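Local coordinates for AAR187Cp (Eremothecium gossypii, PDB 3ZIL), which probably regulates the establishment of sister-chromatid cohesion as the Wpl1 partner of cohesin, this chain holding its helical Wap1 domain, at residues Leu115-Val120 with Val169-Arg174; Leu175-Gln180 with Phe211-Gly216. All coordinates share one frame; numbering follows the deposited sequence.

Contact 1. Residues Leu115-Val120 with Val169-Arg174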
ATOM      1  N   LEU A 115       7.843  14.669   2.520  1.00 16.33           N
ATOM      2  CA  LEU A 115       7.583  14.519   3.923  1.00 15.67           C
ATOM      3  C   LEU A 115       7.208  13.064   4.258  1.00 15.78           C
ATOM      4  O   LEU A 115       7.688  12.488   5.286  1.00 20.19           O
ATOM      5  CB  LEU A 115       6.425  15.390   4.338  1.00 16.88           C
ATOM      6  CG  LEU A 115       6.584  16.912   4.451  1.00 16.93           C
ATOM      7  CD1 LEU A 115       5.198  17.462   4.850  1.00 15.56           C
ATOM      8  CD2 LEU A 115       7.695  17.101   5.440  1.00 14.24           C
ATOM      9  N   ALA A 116       6.347  12.466   3.454  1.00 14.91           N
ATOM     10  CA  ALA A 116       5.895  11.042   3.755  1.00 17.93           C
ATOM     11  C   ALA A 116       6.998   9.990   3.915  1.00 19.34           C
ATOM     12  O   ALA A 116       6.779   8.932   4.578  1.00 21.93           O
ATOM     13  CB  ALA A 116       4.913  10.557   2.715  1.00 15.23           C
ATOM     14  N   THR A 117       8.130  10.243   3.244  1.00 19.76           N
ATOM     15  CA  THR A 117       9.250   9.308   3.086  1.00 21.44           C
ATOM     16  C   THR A 117      10.537   9.736   3.811  1.00 21.91           C
ATOM     17  O   THR A 117      11.579   9.142   3.616  1.00 23.50           O
ATOM     18  CB  THR A 117       9.526   9.022   1.587  1.00 23.65           C
ATOM     19  OG1 THR A 117       9.681  10.236   0.883  1.00 25.43           O
ATOM     20  CG2 THR A 117       8.346   8.269   0.951  1.00 21.86           C
ATOM     21  N   ASP A 118      10.450  10.736   4.697  1.00 22.01           N
ATOM     22  CA  ASP A 118      11.591  11.128   5.477  1.00 22.93           C
ATOM     23  C   ASP A 118      11.287  10.969   6.995  1.00 23.81           C
ATOM     24  O   ASP A 118      10.621  11.836   7.595  1.00 23.74           O
ATOM     25  CB  ASP A 118      11.930  12.573   5.122  1.00 22.80           C
ATOM     26  CG  ASP A 118      13.132  13.089   5.880  1.00 25.14           C
ATOM     27  OD1 ASP A 118      13.832  12.336   6.653  1.00 29.83           O
ATOM     28  OD2 ASP A 118      13.306  14.280   5.798  1.00 24.54           O
ATOM     29  N   GLU A 119      11.857   9.934   7.610  1.00 25.34           N
ATOM     30  CA  GLU A 119      11.614   9.607   9.023  1.00 25.50           C
ATOM     31  C   GLU A 119      12.330  10.538  10.032  1.00 28.35           C
ATOM     32  O   GLU A 119      12.102  10.459  11.226  1.00 30.25           O
ATOM     33  CB  GLU A 119      11.940   8.124   9.383  1.00 25.00           C
ATOM     34  CG  GLU A 119      11.469   6.979   8.450  1.00 25.09           C
ATOM     35  CD  GLU A 119      12.421   6.734   7.238  1.00 23.08           C
ATOM     36  OE1 GLU A 119      12.769   7.678   6.545  1.00 24.04           O
ATOM     37  OE2 GLU A 119      12.761   5.598   6.895  1.00 25.61           O
ATOM     38  N   VAL A 120      13.175  11.418   9.575  1.00 30.37           N
ATOM     39  CA  VAL A 120      13.943  12.196  10.546  1.00 33.08           C
ATOM     40  C   VAL A 120      13.124  13.377  10.932  1.00 28.35           C
ATOM     41  O   VAL A 120      12.631  14.106  10.057  1.00 33.75           O
ATOM     42  CB  VAL A 120      15.230  12.760   9.958  1.00 35.24           C
ATOM     43  CG1 VAL A 120      16.243  11.641   9.753  1.00 41.74           C
ATOM     44  CG2 VAL A 120      14.948  13.665   8.729  1.00 35.71           C
ATOM     45  N   VAL A 169       5.984   5.394  -6.079  1.00 15.47           N
ATOM     46  CA  VAL A 169       5.966   3.914  -5.864  1.00 15.57           C
ATOM     47  C   VAL A 169       7.378   3.372  -5.361  1.00 16.15           C
ATOM     48  O   VAL A 169       7.476   2.678  -4.338  1.00 16.46           O
ATOM     49  CB  VAL A 169       5.423   3.222  -7.120  1.00 16.96           C
ATOM     50  CG1 VAL A 169       5.640   1.689  -7.092  1.00 17.71           C
ATOM     51  CG2 VAL A 169       3.938   3.560  -7.325  1.00 17.11           C
ATOM     52  N   PRO A 170       8.470   3.763  -6.016  1.00 16.06           N
ATOM     53  CA  PRO A 170       9.735   3.288  -5.440  1.00 16.29           C
ATOM     54  C   PRO A 170      10.069   3.975  -4.113  1.00 17.63           C
ATOM     55  O   PRO A 170      10.714   3.340  -3.290  1.00 20.90           O
ATOM     56  CB  PRO A 170      10.820   3.709  -6.476  1.00 16.36           C
ATOM     57  CG  PRO A 170      10.137   4.407  -7.603  1.00 17.45           C
ATOM     58  CD  PRO A 170       8.631   4.439  -7.327  1.00 16.59           C
ATOM     59  N   ALA A 171       9.703   5.257  -3.911  1.00 17.91           N
ATOM     60  CA  ALA A 171      10.101   5.931  -2.684  1.00 18.98           C
ATOM     61  C   ALA A 171       9.330   5.295  -1.501  1.00 18.67           C
ATOM     62  O   ALA A 171       9.874   5.106  -0.411  1.00 15.83           O
ATOM     63  CB  ALA A 171       9.862   7.444  -2.733  1.00 15.96           C
ATOM     64  N   LEU A 172       8.085   4.907  -1.731  1.00 20.87           N
ATOM     65  CA  LEU A 172       7.341   4.266  -0.628  1.00 17.59           C
ATOM     66  C   LEU A 172       7.889   2.870  -0.269  1.00 18.47           C
ATOM     67  O   LEU A 172       7.850   2.429   0.916  1.00 14.49           O
ATOM     68  CB  LEU A 172       5.894   4.221  -0.935  1.00 18.27           C
ATOM     69  CG  LEU A 172       5.172   5.575  -0.870  1.00 18.45           C
ATOM     70  CD1 LEU A 172       3.879   5.493  -1.671  1.00 17.31           C
ATOM     71  CD2 LEU A 172       4.920   6.065   0.608  1.00 16.82           C
ATOM     72  N   ALA A 173       8.315   2.147  -1.315  1.00 18.59           N
ATOM     73  CA  ALA A 173       8.867   0.808  -1.164  1.00 19.38           C
ATOM     74  C   ALA A 173      10.183   0.983  -0.333  1.00 17.13           C
ATOM     75  O   ALA A 173      10.385   0.273   0.687  1.00 19.20           O
ATOM     76  CB  ALA A 173       9.142   0.157  -2.520  1.00 16.78           C
ATOM     77  N   ARG A 174      11.012   1.966  -0.700  1.00 16.56           N
ATOM     78  CA  ARG A 174      12.245   2.229   0.078  1.00 18.47           C
ATOM     79  C   ARG A 174      11.914   2.538   1.553  1.00 18.52           C
ATOM     80  O   ARG A 174      12.577   2.034   2.436  1.00 16.60           O
ATOM     81  CB  ARG A 174      13.124   3.330  -0.511  1.00 18.21           C
ATOM     82  CG  ARG A 174      13.780   2.962  -1.847  1.00 19.98           C
ATOM     83  CD  ARG A 174      14.843   3.997  -2.203  1.00 23.04           C
ATOM     84  NE  ARG A 174      14.342   5.411  -2.290  1.00 25.85           N
ATOM     85  CZ  ARG A 174      13.777   5.957  -3.410  1.00 28.23           C
ATOM     86  NH1 ARG A 174      13.543   5.249  -4.506  1.00 23.79           N
ATOM     87  NH2 ARG A 174      13.378   7.210  -3.441  1.00 27.65           N
TER

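Contact 2. Residues Leu175-Gln180 with Phe211-Gly216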
ATOM      1  N   LEU A 175      10.854   3.321   1.796  1.00 16.76           N
ATOM      2  CA  LEU A 175      10.405   3.659   3.166  1.00 17.66           C
ATOM      3  C   LEU A 175      10.011   2.399   3.942  1.00 17.16           C
ATOM      4  O   LEU A 175      10.434   2.199   5.064  1.00 17.55           O
ATOM      5  CB  LEU A 175       9.178   4.616   3.105  1.00 17.49           C
ATOM      6  CG  LEU A 175       8.524   4.977   4.469  1.00 17.66           C
ATOM      7  CD1 LEU A 175       9.407   5.892   5.376  1.00 17.06           C
ATOM      8  CD2 LEU A 175       7.130   5.605   4.287  1.00 17.96           C
ATOM      9  N   ILE A 176       9.240   1.498   3.328  1.00 15.90           N
ATOM     10  CA  ILE A 176       8.908   0.226   4.004  1.00 13.61           C
ATOM     11  C   ILE A 176      10.151  -0.570   4.344  1.00 14.96           C
ATOM     12  O   ILE A 176      10.220  -1.109   5.445  1.00 18.01           O
ATOM     13  CB  ILE A 176       7.918  -0.584   3.172  1.00 13.91           C
ATOM     14  CG1 ILE A 176       6.567   0.236   3.042  1.00 14.00           C
ATOM     15  CG2 ILE A 176       7.694  -2.021   3.705  1.00 13.68           C
ATOM     16  CD1 ILE A 176       5.778  -0.161   1.794  1.00 14.68           C
ATOM     17  N   SER A 177      11.141  -0.632   3.442  1.00 14.54           N
ATOM     18  CA  SER A 177      12.297  -1.494   3.612  1.00 16.49           C
ATOM     19  C   SER A 177      13.216  -0.979   4.714  1.00 17.28           C
ATOM     20  O   SER A 177      14.038  -1.724   5.228  1.00 16.20           O
ATOM     21  CB  SER A 177      13.121  -1.635   2.297  1.00 16.48           C
ATOM     22  OG  SER A 177      13.816  -0.377   2.186  1.00 22.29           O
ATOM     23  N   ARG A 178      13.183   0.321   4.998  1.00 18.82           N
ATOM     24  CA  ARG A 178      13.971   0.872   6.092  1.00 17.29           C
ATOM     25  C   ARG A 178      13.326   0.525   7.441  1.00 20.41           C
ATOM     26  O   ARG A 178      14.035   0.580   8.491  1.00 21.07           O
ATOM     27  CB  ARG A 178      14.175   2.393   5.975  1.00 15.88           C
ATOM     28  CG  ARG A 178      15.126   2.819   4.846  1.00 16.48           C
ATOM     29  CD  ARG A 178      15.429   4.364   4.878  1.00 14.19           C
ATOM     30  NE  ARG A 178      14.228   5.217   4.703  1.00 13.63           N
ATOM     31  CZ  ARG A 178      13.740   5.660   3.550  1.00 15.68           C
ATOM     32  NH1 ARG A 178      14.255   5.238   2.380  1.00 14.75           N
ATOM     33  NH2 ARG A 178      12.638   6.531   3.546  1.00 15.45           N
ATOM     34  N   GLY A 179      12.014   0.206   7.420  1.00 19.23           N
ATOM     35  CA  GLY A 179      11.335  -0.443   8.560  1.00 19.46           C
ATOM     36  C   GLY A 179      11.124   0.344   9.853  1.00 24.01           C
ATOM     37  O   GLY A 179      10.953  -0.244  10.938  1.00 19.05           O
ATOM     38  N   GLN A 180      11.097   1.680   9.770  1.00 20.66           N
ATOM     39  CA  GLN A 180      10.993   2.493  10.956  1.00 23.00           C
ATOM     40  C   GLN A 180       9.580   2.494  11.569  1.00 24.37           C
ATOM     41  O   GLN A 180       9.449   2.568  12.801  1.00 22.12           O
ATOM     42  CB  GLN A 180      11.433   3.965  10.669  1.00 23.56           C
ATOM     43  CG  GLN A 180      12.934   4.156  10.499  1.00 23.78           C
ATOM     44  CD  GLN A 180      13.676   3.998  11.829  1.00 30.63           C
ATOM     45  OE1 GLN A 180      13.054   4.026  12.894  1.00 29.35           O
ATOM     46  NE2 GLN A 180      15.009   3.822  11.785  1.00 29.62           N
ATOM     47  N   PHE A 211       9.424  -3.264  -6.981  1.00 14.92           N
ATOM     48  CA  PHE A 211       9.267  -4.703  -6.804  1.00 15.13           C
ATOM     49  C   PHE A 211      10.597  -5.346  -6.236  1.00 16.12           C
ATOM     50  O   PHE A 211      10.596  -6.094  -5.279  1.00 15.57           O
ATOM     51  CB  PHE A 211       8.902  -5.357  -8.142  1.00 15.90           C
ATOM     52  CG  PHE A 211       8.954  -6.864  -8.105  1.00 16.95           C
ATOM     53  CD1 PHE A 211       7.938  -7.600  -7.548  1.00 16.26           C
ATOM     54  CD2 PHE A 211      10.132  -7.548  -8.597  1.00 16.40           C
ATOM     55  CE1 PHE A 211       8.011  -8.996  -7.497  1.00 16.99           C
ATOM     56  CE2 PHE A 211      10.186  -8.948  -8.562  1.00 15.69           C
ATOM     57  CZ  PHE A 211       9.147  -9.669  -7.987  1.00 17.02           C
ATOM     58  N   GLN A 212      11.724  -4.949  -6.782  1.00 18.32           N
ATOM     59  CA  GLN A 212      12.992  -5.498  -6.267  1.00 18.44           C
ATOM     60  C   GLN A 212      13.171  -5.096  -4.799  1.00 19.30           C
ATOM     61  O   GLN A 212      13.720  -5.864  -3.994  1.00 20.40           O
ATOM     62  CB  GLN A 212      14.115  -4.990  -7.134  1.00 18.17           C
ATOM     63  CG  GLN A 212      13.943  -5.564  -8.551  1.00 18.31           C
ATOM     64  CD  GLN A 212      14.872  -4.951  -9.575  1.00 22.27           C
ATOM     65  OE1 GLN A 212      15.863  -4.278  -9.212  1.00 24.44           O
ATOM     66  NE2 GLN A 212      14.540  -5.122 -10.887  1.00 20.81           N
ATOM     67  N   THR A 213      12.681  -3.912  -4.420  1.00 17.48           N
ATOM     68  CA  THR A 213      12.825  -3.537  -3.055  1.00 17.17           C
ATOM     69  C   THR A 213      11.965  -4.377  -2.160  1.00 17.00           C
ATOM     70  O   THR A 213      12.443  -4.867  -1.137  1.00 18.29           O
ATOM     71  CB  THR A 213      12.516  -2.082  -2.838  1.00 17.49           C
ATOM     72  OG1 THR A 213      13.462  -1.339  -3.592  1.00 15.46           O
ATOM     73  CG2 THR A 213      12.628  -1.701  -1.403  1.00 15.49           C
ATOM     74  N   LEU A 214      10.703  -4.543  -2.521  1.00 17.20           N
ATOM     75  CA  LEU A 214       9.764  -5.278  -1.658  1.00 17.73           C
ATOM     76  C   LEU A 214      10.151  -6.752  -1.654  1.00 18.80           C
ATOM     77  O   LEU A 214      10.063  -7.420  -0.628  1.00 16.09           O
ATOM     78  CB  LEU A 214       8.318  -5.072  -2.135  1.00 16.63           C
ATOM     79  CG  LEU A 214       7.811  -3.631  -2.091  1.00 20.58           C
ATOM     80  CD1 LEU A 214       6.370  -3.717  -2.596  1.00 19.58           C
ATOM     81  CD2 LEU A 214       7.820  -3.092  -0.644  1.00 17.50           C
ATOM     82  N   ALA A 215      10.628  -7.241  -2.789  1.00 19.26           N
ATOM     83  CA  ALA A 215      10.998  -8.683  -2.873  1.00 20.10           C
ATOM     84  C   ALA A 215      12.259  -8.956  -2.002  1.00 22.85           C
ATOM     85  O   ALA A 215      12.482 -10.111  -1.601  1.00 19.71           O
ATOM     86  CB  ALA A 215      11.249  -9.055  -4.309  1.00 23.49           C
ATOM     87  N   GLY A 216      13.025  -7.886  -1.678  1.00 18.65           N
ATOM     88  CA  GLY A 216      14.205  -7.948  -0.786  1.00 19.27           C
ATOM     89  C   GLY A 216      13.929  -7.800   0.710  1.00 20.80           C
ATOM     90  O   GLY A 216      14.872  -7.809   1.519  1.00 18.50           O
TER

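Contact 1. Residues Leu115-Val120 with Val169-Arg174
Thr117 sends its methyl group, CG2, into the angle between Ala171 and Leu172 on helix 168-178. The methyl lies 3.8 Å from Ala171 O, and Ala171 CB approaches the same CG2 to 4.1 Å. The next residue, Leu172, presents one branch of its isobutyl end, CD2, which also reaches Thr117 CG2 at 4.1 Å. One methyl thus meets a main-chain oxygen, an alanine CB and a leucine tip, and every touch across the two segments passes through it. A little farther out, Ala116 CB stands 5.0 Å from Leu172 CD2.

Thr117 is where helix 108-116 ends, being the first residue to leave helical backbone angles. Its chi1 of 53° sets OG1 between the backbone N and the carbonyl carbon, where the hydroxyl hydrogen-bonds to Leu113 O of the helix behind it; the same torsion swings CG2 opposite the carbonyl carbon and outward to the second helix. On the other side, with CG anti to the carbonyl carbon (chi1 -72°), Leu172 brings CD2, not CD1, to the threonine methyl. Behind both, Leu152 of helix 147-158 touches Ala116 as well as Leu172, and Leu190 and Leu191 of helix 185-193 close on Leu172. The side chain of Arg174 folds back along its own helix, so that Ala171 CA lies 3.6 Å from the guanidinium plane, offset toward its rim. Beyond the helix end, Asp118 forms a salt bridge with Lys81.

The junction therefore joins the C-terminal end of one helix to the flank of another within the all-helical Wap1 domain, a member of the TPR clan. With the threonine hydroxyl bonded to its own helix and no hydrogen bond crossing between the segments, the pairing rests on van der Waals contact alone.

Contact 2. Residues Leu175-Gln180 with Phe211-Gly216
Ser177 and Ile176 meet Thr213 and Leu214 in a small helix-to-helix packing, without hydrogen bonds, where helices 168-178 and 201-215 come together near their C-terminal ends. The closest touch is at the more exposed edge: Thr213 CG2 lies 3.7 Å from Ser177 CB and 4.0 Å from Ser177 OG, so a methyl sits against the serine's short side chain. In Thr213 a chi1 of -62° puts OG1 beside the backbone N and leaves CG2 anti to it; OG1 hydrogen-bonds to Gln209 O one turn back. Ser177 OG likewise forms a hydrogen bond to Arg174 O. Each hydroxyl thus bonds within its own helix.

Deeper in, the end of the long arm of Ile176, CD1, meets one methyl of Leu214, CD2, at 4.3 Å. The two helices run in broadly the same direction, with helix 185-193 between them in sequence, an order of stacked helices consistent with the TPR clan to which the Wap1 domain belongs. That intervening helix packs on Ile176 through Ala187, Cys188 and Leu191, while Cys230 and Leu231 of helix 225-235 lie against Leu214. Past the contact, Gly179 is the first residue to leave helical backbone angles, with a positive phi of 69° that suits a glycine.

How the contacts relate
Contact 1 closes along the chain before contact 2 opens, and the two centres lie about 10 Å apart. Helix 168-178 serves both: its earlier turns receive the end of helix 108-116, its last turns meet helix 201-215, so a continuous row of helices is built across it. The contacts also touch directly. Glu119 OE2 forms a salt bridge with Arg178 NE at 2.7 Å, and Arg178 NH2 lies 2.8 Å from Thr117 O, beside the residues that follow helix 108-116. Leu175 CD2 also packs against Ala116 O at 3.4 Å. Both are helix packing within the Wap1 domain, contact 1 buried and contact 2 partly so.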